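Local coordinates for peptidyl tryptophan dihydroxylase (Pseudomonas putida, PDB 7CTQ), which uses FAD to dihydroxylate a peptidyl tryptophan, a step essential for biogenesis of the tryptophylquinone cofactor of quinohemoprotein amine dehydrogenase, at residues R142-P147 with A241-A246; D262-V267 with Q308-L313. One frame throughout, in Å; residues are numbered along the deposited sequence.

Contact 1: R142-P147 with A241-A246. With FAD (flavin-adenine dinucleotide), chain C.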
loop_
_atom_site.group_PDB
_atom_site.type_symbol
_atom_site.label_atom_id
_atom_site.label_comp_id
_atom_site.label_asym_id
_atom_site.label_seq_id
_atom_site.Cartn_x
_atom_site.Cartn_y
_atom_site.Cartn_z
ATOM N N ARG A 142 -5.956 -3.999 -10.143
ATOM C CA ARG A 142 -7.169 -3.190 -10.167
ATOM C C ARG A 142 -7.599 -2.715 -8.791
ATOM O O ARG A 142 -8.773 -2.376 -8.607
ATOM C CB ARG A 142 -8.313 -3.949 -10.837
ATOM C CG ARG A 142 -8.044 -4.292 -12.293
ATOM C CD ARG A 142 -9.235 -4.993 -12.887
ATOM N NE ARG A 142 -8.973 -6.417 -13.036
ATOM C CZ ARG A 142 -9.887 -7.360 -12.846
ATOM N NH1 ARG A 142 -11.127 -7.015 -12.514
ATOM N NH2 ARG A 142 -9.560 -8.641 -12.996
ATOM N N GLY A 143 -6.681 -2.677 -7.824
ATOM C CA GLY A 143 -7.002 -2.087 -6.542
ATOM C C GLY A 143 -8.055 -2.881 -5.794
ATOM O O GLY A 143 -8.187 -4.100 -5.945
ATOM N N ARG A 144 -8.817 -2.170 -4.956
ATOM C CA ARG A 144 -9.930 -2.807 -4.260
ATOM C C ARG A 144 -11.014 -3.303 -5.222
ATOM O O ARG A 144 -11.825 -4.154 -4.831
ATOM C CB ARG A 144 -10.516 -1.841 -3.223
ATOM C CG ARG A 144 -9.557 -1.532 -2.066
ATOM C CD ARG A 144 -10.233 -0.699 -0.983
ATOM N NE ARG A 144 -9.417 -0.428 0.207
ATOM C CZ ARG A 144 -9.547 -1.061 1.376
ATOM N NH1 ARG A 144 -8.785 -0.733 2.413
ATOM N NH2 ARG A 144 -10.438 -2.032 1.508
ATOM N N GLN A 145 -11.036 -2.835 -6.448
ATOM C CA GLN A 145 -11.995 -3.368 -7.421
ATOM C C GLN A 145 -11.564 -4.717 -7.970
ATOM O O GLN A 145 -12.211 -5.206 -8.898
ATOM C CB GLN A 145 -12.241 -2.354 -8.577
ATOM C CG GLN A 145 -12.445 -0.938 -8.111
ATOM C CD GLN A 145 -12.565 0.062 -9.261
ATOM O OE1 GLN A 145 -13.250 -0.187 -10.254
ATOM N NE2 GLN A 145 -11.864 1.174 -9.145
ATOM N N ALA A 146 -10.510 -5.276 -7.429
ATOM C CA ALA A 146 -10.064 -6.595 -7.837
ATOM C C ALA A 146 -11.134 -7.635 -7.510
ATOM O O ALA A 146 -11.892 -7.475 -6.550
ATOM C CB ALA A 146 -8.754 -6.971 -7.140
ATOM N N PRO A 147 -11.213 -8.709 -8.295
ATOM C CA PRO A 147 -12.194 -9.765 -8.014
ATOM C C PRO A 147 -12.038 -10.319 -6.607
ATOM O O PRO A 147 -10.928 -10.601 -6.148
ATOM C CB PRO A 147 -11.884 -10.826 -9.075
ATOM C CG PRO A 147 -10.542 -10.456 -9.628
ATOM C CD PRO A 147 -10.476 -8.975 -9.536
ATOM N N ALA A 241 -20.150 5.334 -0.858
ATOM C CA ALA A 241 -19.732 4.481 0.243
ATOM C C ALA A 241 -18.617 3.559 -0.245
ATOM O O ALA A 241 -18.762 2.892 -1.275
ATOM C CB ALA A 241 -20.924 3.691 0.792
ATOM N N ARG A 242 -17.495 3.549 0.479
ATOM C CA ARG A 242 -16.312 2.769 0.129
ATOM C C ARG A 242 -15.999 1.808 1.264
ATOM O O ARG A 242 -15.911 2.227 2.425
ATOM C CB ARG A 242 -15.087 3.663 -0.111
ATOM C CG ARG A 242 -15.203 4.625 -1.288
ATOM C CD ARG A 242 -13.839 4.911 -1.956
ATOM N NE ARG A 242 -13.458 6.320 -1.831
ATOM C CZ ARG A 242 -12.207 6.771 -1.706
ATOM N NH1 ARG A 242 -11.168 5.936 -1.745
ATOM N NH2 ARG A 242 -11.985 8.075 -1.589
ATOM N N SER A 243 -15.807 0.537 0.932
ATOM C CA SER A 243 -15.205 -0.370 1.900
ATOM C C SER A 243 -13.760 0.053 2.129
ATOM O O SER A 243 -12.984 0.182 1.175
ATOM C CB SER A 243 -15.276 -1.813 1.419
ATOM O OG SER A 243 -14.622 -2.680 2.349
ATOM N N SER A 244 -13.410 0.319 3.388
ATOM C CA SER A 244 -12.049 0.698 3.749
ATOM C C SER A 244 -11.456 -0.273 4.764
ATOM O O SER A 244 -10.534 0.086 5.505
ATOM C CB SER A 244 -12.021 2.127 4.283
ATOM O OG SER A 244 -12.891 2.242 5.391
ATOM N N THR A 245 -12.011 -1.481 4.829
ATOM C CA THR A 245 -11.529 -2.525 5.728
ATOM C C THR A 245 -10.090 -2.918 5.387
ATOM O O THR A 245 -9.711 -3.001 4.211
ATOM C CB THR A 245 -12.448 -3.750 5.610
ATOM O OG1 THR A 245 -13.799 -3.391 5.958
ATOM C CG2 THR A 245 -11.957 -4.897 6.489
ATOM N N ALA A 246 -9.291 -3.181 6.420
ATOM C CA ALA A 246 -7.955 -3.739 6.213
ATOM C C ALA A 246 -8.064 -5.174 5.696
ATOM O O ALA A 246 -8.644 -6.034 6.362
ATOM C CB ALA A 246 -7.163 -3.687 7.521
HETATM P PA FAD C . -5.988 1.956 -7.628
HETATM O O1A FAD C . -5.301 3.241 -7.375
HETATM O O2A FAD C . -7.398 1.903 -7.058
HETATM O O5B FAD C . -5.901 1.631 -9.154
HETATM C C5B FAD C . -6.792 0.683 -9.773
HETATM C C4B FAD C . -6.987 1.144 -11.193
HETATM O O4B FAD C . -7.681 0.114 -11.934
HETATM C C3B FAD C . -7.801 2.430 -11.371
HETATM O O3B FAD C . -7.247 3.222 -12.418
HETATM C C2B FAD C . -9.205 1.906 -11.699
HETATM O O2B FAD C . -9.962 2.794 -12.520
HETATM C C1B FAD C . -8.859 0.650 -12.498
HETATM N N9A FAD C . -9.872 -0.394 -12.557
HETATM C C8A FAD C . -10.728 -0.822 -11.582
HETATM N N7A FAD C . -11.524 -1.799 -11.942
HETATM C C5A FAD C . -11.186 -2.006 -13.267
HETATM C C6A FAD C . -11.675 -2.893 -14.247
HETATM N N6A FAD C . -12.649 -3.776 -14.032
HETATM N N1A FAD C . -11.113 -2.851 -15.484
HETATM C C2A FAD C . -10.135 -1.970 -15.712
HETATM N N3A FAD C . -9.600 -1.086 -14.862
HETATM C C4A FAD C . -10.166 -1.154 -13.653
HETATM N N1 FAD C . -3.962 6.854 -0.068
HETATM C C2 FAD C . -3.206 7.969 0.167
HETATM O O2 FAD C . -2.016 8.024 -0.147
HETATM N N3 FAD C . -3.781 9.074 0.760
HETATM C C4 FAD C . -5.096 9.188 1.160
HETATM O O4 FAD C . -5.500 10.232 1.669
HETATM C C4X FAD C . -5.893 8.002 0.911
HETATM N N5 FAD C . -7.150 8.022 1.266
HETATM C C5X FAD C . -7.912 6.889 1.030
HETATM C C6 FAD C . -9.254 6.889 1.410
HETATM C C7 FAD C . -10.057 5.770 1.209
HETATM C C7M FAD C . -11.502 5.807 1.628
HETATM C C8 FAD C . -9.507 4.622 0.617
HETATM C C8M FAD C . -10.349 3.397 0.376
HETATM C C9 FAD C . -8.170 4.619 0.232
HETATM C C9A FAD C . -7.370 5.737 0.439
HETATM N N10 FAD C . -6.014 5.765 0.054
HETATM C C10 FAD C . -5.237 6.881 0.292
HETATM C "C1'" FAD C . -5.387 4.575 -0.524
HETATM C "C2'" FAD C . -5.140 4.661 -2.022
HETATM O "O2'" FAD C . -6.319 5.058 -2.722
HETATM C "C3'" FAD C . -4.690 3.285 -2.508
HETATM O "O3'" FAD C . -3.684 2.821 -1.615
HETATM C "C4'" FAD C . -4.127 3.233 -3.924
HETATM O "O4'" FAD C . -4.902 4.032 -4.822
HETATM C "C5'" FAD C . -4.056 1.808 -4.420
HETATM O "O5'" FAD C . -3.342 1.793 -5.665
HETATM P P FAD C . -3.615 0.692 -6.733
HETATM O O1P FAD C . -3.301 -0.659 -6.072
HETATM O O2P FAD C . -2.900 0.999 -8.003
HETATM O O3P FAD C . -5.187 0.770 -6.942
#

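Contact 2: D262-V267 with Q308-L313. With FAD (flavin-adenine dinucleotide), chain C.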
loop_
_atom_site.group_PDB
_atom_site.type_symbol
_atom_site.label_atom_id
_atom_site.label_comp_id
_atom_site.label_asym_id
_atom_site.label_seq_id
_atom_site.Cartn_x
_atom_site.Cartn_y
_atom_site.Cartn_z
ATOM N N ASP A 262 -3.390 -2.533 -3.794
ATOM C CA ASP A 262 -4.584 -2.815 -2.996
ATOM C C ASP A 262 -5.161 -4.197 -3.287
ATOM O O ASP A 262 -5.781 -4.812 -2.408
ATOM C CB ASP A 262 -5.653 -1.749 -3.261
ATOM C CG ASP A 262 -5.505 -0.519 -2.384
ATOM O OD1 ASP A 262 -4.486 -0.413 -1.666
ATOM O OD2 ASP A 262 -6.417 0.348 -2.418
ATOM N N ALA A 263 -5.001 -4.684 -4.518
ATOM C CA ALA A 263 -5.407 -6.045 -4.830
ATOM C C ALA A 263 -4.642 -7.075 -4.012
ATOM O O ALA A 263 -5.126 -8.199 -3.842
ATOM C CB ALA A 263 -5.200 -6.335 -6.307
ATOM N N ALA A 264 -3.449 -6.729 -3.527
ATOM C CA ALA A 264 -2.681 -7.662 -2.711
ATOM C C ALA A 264 -2.930 -7.426 -1.228
ATOM O O ALA A 264 -3.198 -8.374 -0.477
ATOM C CB ALA A 264 -1.186 -7.546 -3.033
ATOM N N MET A 265 -2.847 -6.172 -0.805
ATOM C CA MET A 265 -3.025 -5.791 0.584
ATOM C C MET A 265 -3.394 -4.320 0.660
ATOM O O MET A 265 -2.868 -3.490 -0.085
ATOM C CB MET A 265 -1.751 -6.037 1.402
ATOM C CG MET A 265 -0.472 -5.512 0.752
ATOM S SD MET A 265 0.279 -4.059 1.517
ATOM C CE MET A 265 -0.951 -3.594 2.709
ATOM N N ALA A 266 -4.246 -3.998 1.624
ATOM C CA ALA A 266 -4.594 -2.610 1.874
ATOM C C ALA A 266 -5.010 -2.498 3.324
ATOM O O ALA A 266 -5.751 -3.346 3.813
ATOM C CB ALA A 266 -5.726 -2.144 0.953
ATOM N N VAL A 267 -4.526 -1.469 4.006
ATOM C CA VAL A 267 -4.985 -1.150 5.349
ATOM C C VAL A 267 -5.879 0.081 5.245
ATOM O O VAL A 267 -6.035 0.663 4.174
ATOM C CB VAL A 267 -3.808 -0.941 6.325
ATOM C CG1 VAL A 267 -2.886 -2.149 6.262
ATOM C CG2 VAL A 267 -3.038 0.325 5.990
ATOM N N GLN A 308 5.086 -13.679 1.397
ATOM C CA GLN A 308 5.596 -13.331 2.717
ATOM C C GLN A 308 5.951 -11.851 2.821
ATOM O O GLN A 308 5.722 -11.230 3.867
ATOM C CB GLN A 308 6.790 -14.224 3.045
ATOM C CG GLN A 308 6.388 -15.697 3.099
ATOM C CD GLN A 308 7.532 -16.583 3.537
ATOM O OE1 GLN A 308 8.680 -16.339 3.191
ATOM N NE2 GLN A 308 7.225 -17.606 4.322
ATOM N N ARG A 309 6.496 -11.258 1.755
ATOM C CA ARG A 309 6.714 -9.813 1.759
ATOM C C ARG A 309 5.393 -9.062 1.917
ATOM O O ARG A 309 5.273 -8.161 2.759
ATOM C CB ARG A 309 7.436 -9.371 0.478
ATOM C CG ARG A 309 7.478 -7.839 0.300
ATOM C CD ARG A 309 8.348 -7.379 -0.887
ATOM N NE ARG A 309 8.202 -5.941 -1.146
ATOM C CZ ARG A 309 8.827 -4.994 -0.443
ATOM N NH1 ARG A 309 9.635 -5.330 0.555
ATOM N NH2 ARG A 309 8.647 -3.712 -0.734
ATOM N N ILE A 310 4.382 -9.426 1.115
ATOM C CA ILE A 310 3.091 -8.739 1.177
ATOM C C ILE A 310 2.491 -8.844 2.576
ATOM O O ILE A 310 1.952 -7.869 3.113
ATOM C CB ILE A 310 2.128 -9.307 0.112
ATOM C CG1 ILE A 310 2.606 -8.974 -1.306
ATOM C CG2 ILE A 310 0.729 -8.789 0.333
ATOM C CD1 ILE A 310 2.908 -7.517 -1.526
ATOM N N GLU A 311 2.559 -10.030 3.188
ATOM C CA GLU A 311 1.978 -10.183 4.516
ATOM C C GLU A 311 2.724 -9.330 5.543
ATOM O O GLU A 311 2.099 -8.641 6.362
ATOM C CB GLU A 311 1.964 -11.660 4.913
ATOM C CG GLU A 311 1.514 -11.886 6.353
ATOM C CD GLU A 311 1.008 -13.298 6.614
ATOM O OE1 GLU A 311 0.618 -13.571 7.766
ATOM O OE2 GLU A 311 0.994 -14.133 5.677
ATOM N N GLN A 312 4.061 -9.328 5.495
ATOM C CA GLN A 312 4.806 -8.507 6.449
ATOM C C GLN A 312 4.542 -7.011 6.238
ATOM O O GLN A 312 4.395 -6.258 7.215
ATOM C CB GLN A 312 6.295 -8.828 6.371
ATOM C CG GLN A 312 6.610 -10.220 6.895
ATOM C CD GLN A 312 6.101 -10.453 8.321
ATOM O OE1 GLN A 312 5.250 -11.320 8.567
ATOM N NE2 GLN A 312 6.602 -9.664 9.256
ATOM N N LEU A 313 4.468 -6.559 4.976
ATOM C CA LEU A 313 4.094 -5.169 4.712
ATOM C C LEU A 313 2.728 -4.851 5.317
ATOM O O LEU A 313 2.578 -3.872 6.060
ATOM C CB LEU A 313 4.089 -4.883 3.199
ATOM C CG LEU A 313 5.402 -4.760 2.408
ATOM C CD1 LEU A 313 5.105 -4.562 0.920
ATOM C CD2 LEU A 313 6.294 -3.626 2.900
HETATM P PA FAD C . -5.988 1.956 -7.628
HETATM O O1A FAD C . -5.301 3.241 -7.375
HETATM O O2A FAD C . -7.398 1.903 -7.058
HETATM O O5B FAD C . -5.901 1.631 -9.154
HETATM C C5B FAD C . -6.792 0.683 -9.773
HETATM C C4B FAD C . -6.987 1.144 -11.193
HETATM O O4B FAD C . -7.681 0.114 -11.934
HETATM C C3B FAD C . -7.801 2.430 -11.371
HETATM O O3B FAD C . -7.247 3.222 -12.418
HETATM C C2B FAD C . -9.205 1.906 -11.699
HETATM O O2B FAD C . -9.962 2.794 -12.520
HETATM C C1B FAD C . -8.859 0.650 -12.498
HETATM N N9A FAD C . -9.872 -0.394 -12.557
HETATM C C8A FAD C . -10.728 -0.822 -11.582
HETATM N N7A FAD C . -11.524 -1.799 -11.942
HETATM C C5A FAD C . -11.186 -2.006 -13.267
HETATM C C6A FAD C . -11.675 -2.893 -14.247
HETATM N N6A FAD C . -12.649 -3.776 -14.032
HETATM N N1A FAD C . -11.113 -2.851 -15.484
HETATM C C2A FAD C . -10.135 -1.970 -15.712
HETATM N N3A FAD C . -9.600 -1.086 -14.862
HETATM C C4A FAD C . -10.166 -1.154 -13.653
HETATM N N1 FAD C . -3.962 6.854 -0.068
HETATM C C2 FAD C . -3.206 7.969 0.167
HETATM O O2 FAD C . -2.016 8.024 -0.147
HETATM N N3 FAD C . -3.781 9.074 0.760
HETATM C C4 FAD C . -5.096 9.188 1.160
HETATM O O4 FAD C . -5.500 10.232 1.669
HETATM C C4X FAD C . -5.893 8.002 0.911
HETATM N N5 FAD C . -7.150 8.022 1.266
HETATM C C5X FAD C . -7.912 6.889 1.030
HETATM C C6 FAD C . -9.254 6.889 1.410
HETATM C C7 FAD C . -10.057 5.770 1.209
HETATM C C7M FAD C . -11.502 5.807 1.628
HETATM C C8 FAD C . -9.507 4.622 0.617
HETATM C C8M FAD C . -10.349 3.397 0.376
HETATM C C9 FAD C . -8.170 4.619 0.232
HETATM C C9A FAD C . -7.370 5.737 0.439
HETATM N N10 FAD C . -6.014 5.765 0.054
HETATM C C10 FAD C . -5.237 6.881 0.292
HETATM C "C1'" FAD C . -5.387 4.575 -0.524
HETATM C "C2'" FAD C . -5.140 4.661 -2.022
HETATM O "O2'" FAD C . -6.319 5.058 -2.722
HETATM C "C3'" FAD C . -4.690 3.285 -2.508
HETATM O "O3'" FAD C . -3.684 2.821 -1.615
HETATM C "C4'" FAD C . -4.127 3.233 -3.924
HETATM O "O4'" FAD C . -4.902 4.032 -4.822
HETATM C "C5'" FAD C . -4.056 1.808 -4.420
HETATM O "O5'" FAD C . -3.342 1.793 -5.665
HETATM P P FAD C . -3.615 0.692 -6.733
HETATM O O1P FAD C . -3.301 -0.659 -6.072
HETATM O O2P FAD C . -2.900 0.999 -8.003
HETATM O O3P FAD C . -5.187 0.770 -6.942
#

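Contact 1: R142-P147 with A241-A246
R144 and T245 show how one long side chain can join a cofactor-binding loop to a distant strand end. The CG of R144 lies beside its own backbone N (chi1 -67°), and from CG to NE the chain runs extended, carrying the guanidinium across to the chain just after strand 238-243. There it grips a single acceptor end-on: NH1 and NH2 each donate to T245 O at 3.0 Å. The two bonds differ in approach. NH2 arrives in the carbonyl plane, on a lone pair, whereas NH1 comes from above that plane; T245 O, for its part, sits nearly in the plane of the guanidinium.

This fork is the tight part of the contact. One guanidinium face also lies against the backbone, with S244 CA 3.6 Å above it near the rim, while the side-chain hydroxyls of S244 and T245 turn to S160 and to the backbone N of T158. The loose side is at exposed S243: its carbonyl O stands 3.4 Å from R144 NH2 at a poor angle for bonding, and its OG is more distant still. A lysine in place of R144 would probably lose the planar two-pronged grip, leaving T245 O without at least one of these two donors and S244 CA without its flat cover.

Around this link the segments line the FAD pocket. R142 CD approaches adenine C6A at 3.5 Å, and the R242 guanidinium presents a face to the flavin methyl C7M. G143 has positive phi, and a CB there would collide with phosphate O2A. The chemistry thus pairs a charged donor with a neutral backbone carbonyl, implying a link that probably helps to hold the loop to the strand end while leaving the arginine's positive charge uncompensated by this acceptor.

Contact 2: D262-V267 with Q308-L313
M265 meets I310 where a short strand leans on a long helix, an example of apolar packing behind a cofactor site. The methionine can be followed outward. Its CB lies 3.9 Å from I310 CG2. CG, placed between the backbone N and the carbonyl carbon (chi1 48°), presses closer to the same methyl, at 3.5 Å. The chain then bends at chi2, bringing SD to 4.2 Å from L313 CB. A second bend, at chi3, folds CE at the tip back over the strand's own residues, where it lies 3.5 Å from A266 N.

On the helix side, I310 offers mainly one branch. Its CG2 stands anti to the backbone N and receives both the methionine and, at 4.1 Å, A264 CB. I310 and L313 are three residues apart, so both face the strand from nearly the same side of helix 299-327. L248 on the neighbouring strand 247-249 touches both M265 and I310, extending this buried apolar layer, while E311 makes a salt bridge with R152.

At the other end of segment 262-267 the character changes from apolar to polar. The backbone N of D262 donates to FAD O1P at 3.0 Å, a fairly straight bond (158°), and the aspartate carboxylate lies along the ribityl chain near O3' and C5'. A GD pair following a strand, with the aspartate beside the ribityl chain and its amide on the pyrophosphate, is consistent with the GD motif of FAD-dependent monooxygenases; here a long helix packs behind it.

In the fold
From the N terminus, the chain leaves strand 137-140 of the FAD-binding sheet and enters the loop holding 142-147. Contact 1 closes a long excursion, with more strand than helix, when 241-246 returns at the end of strand 238-243. The chain then runs through strands 247-249 and 257-259 to 262-267, and contact 2 closes a second, mainly helical loop on helix 299-327. The two closures follow in series, neither nesting nor crossing. They nevertheless touch: G143 CA and R144 N each lie 3.6 Å from D262 CB. Together they tie the loops beside FAD to the large mixed sheet and to the long helix.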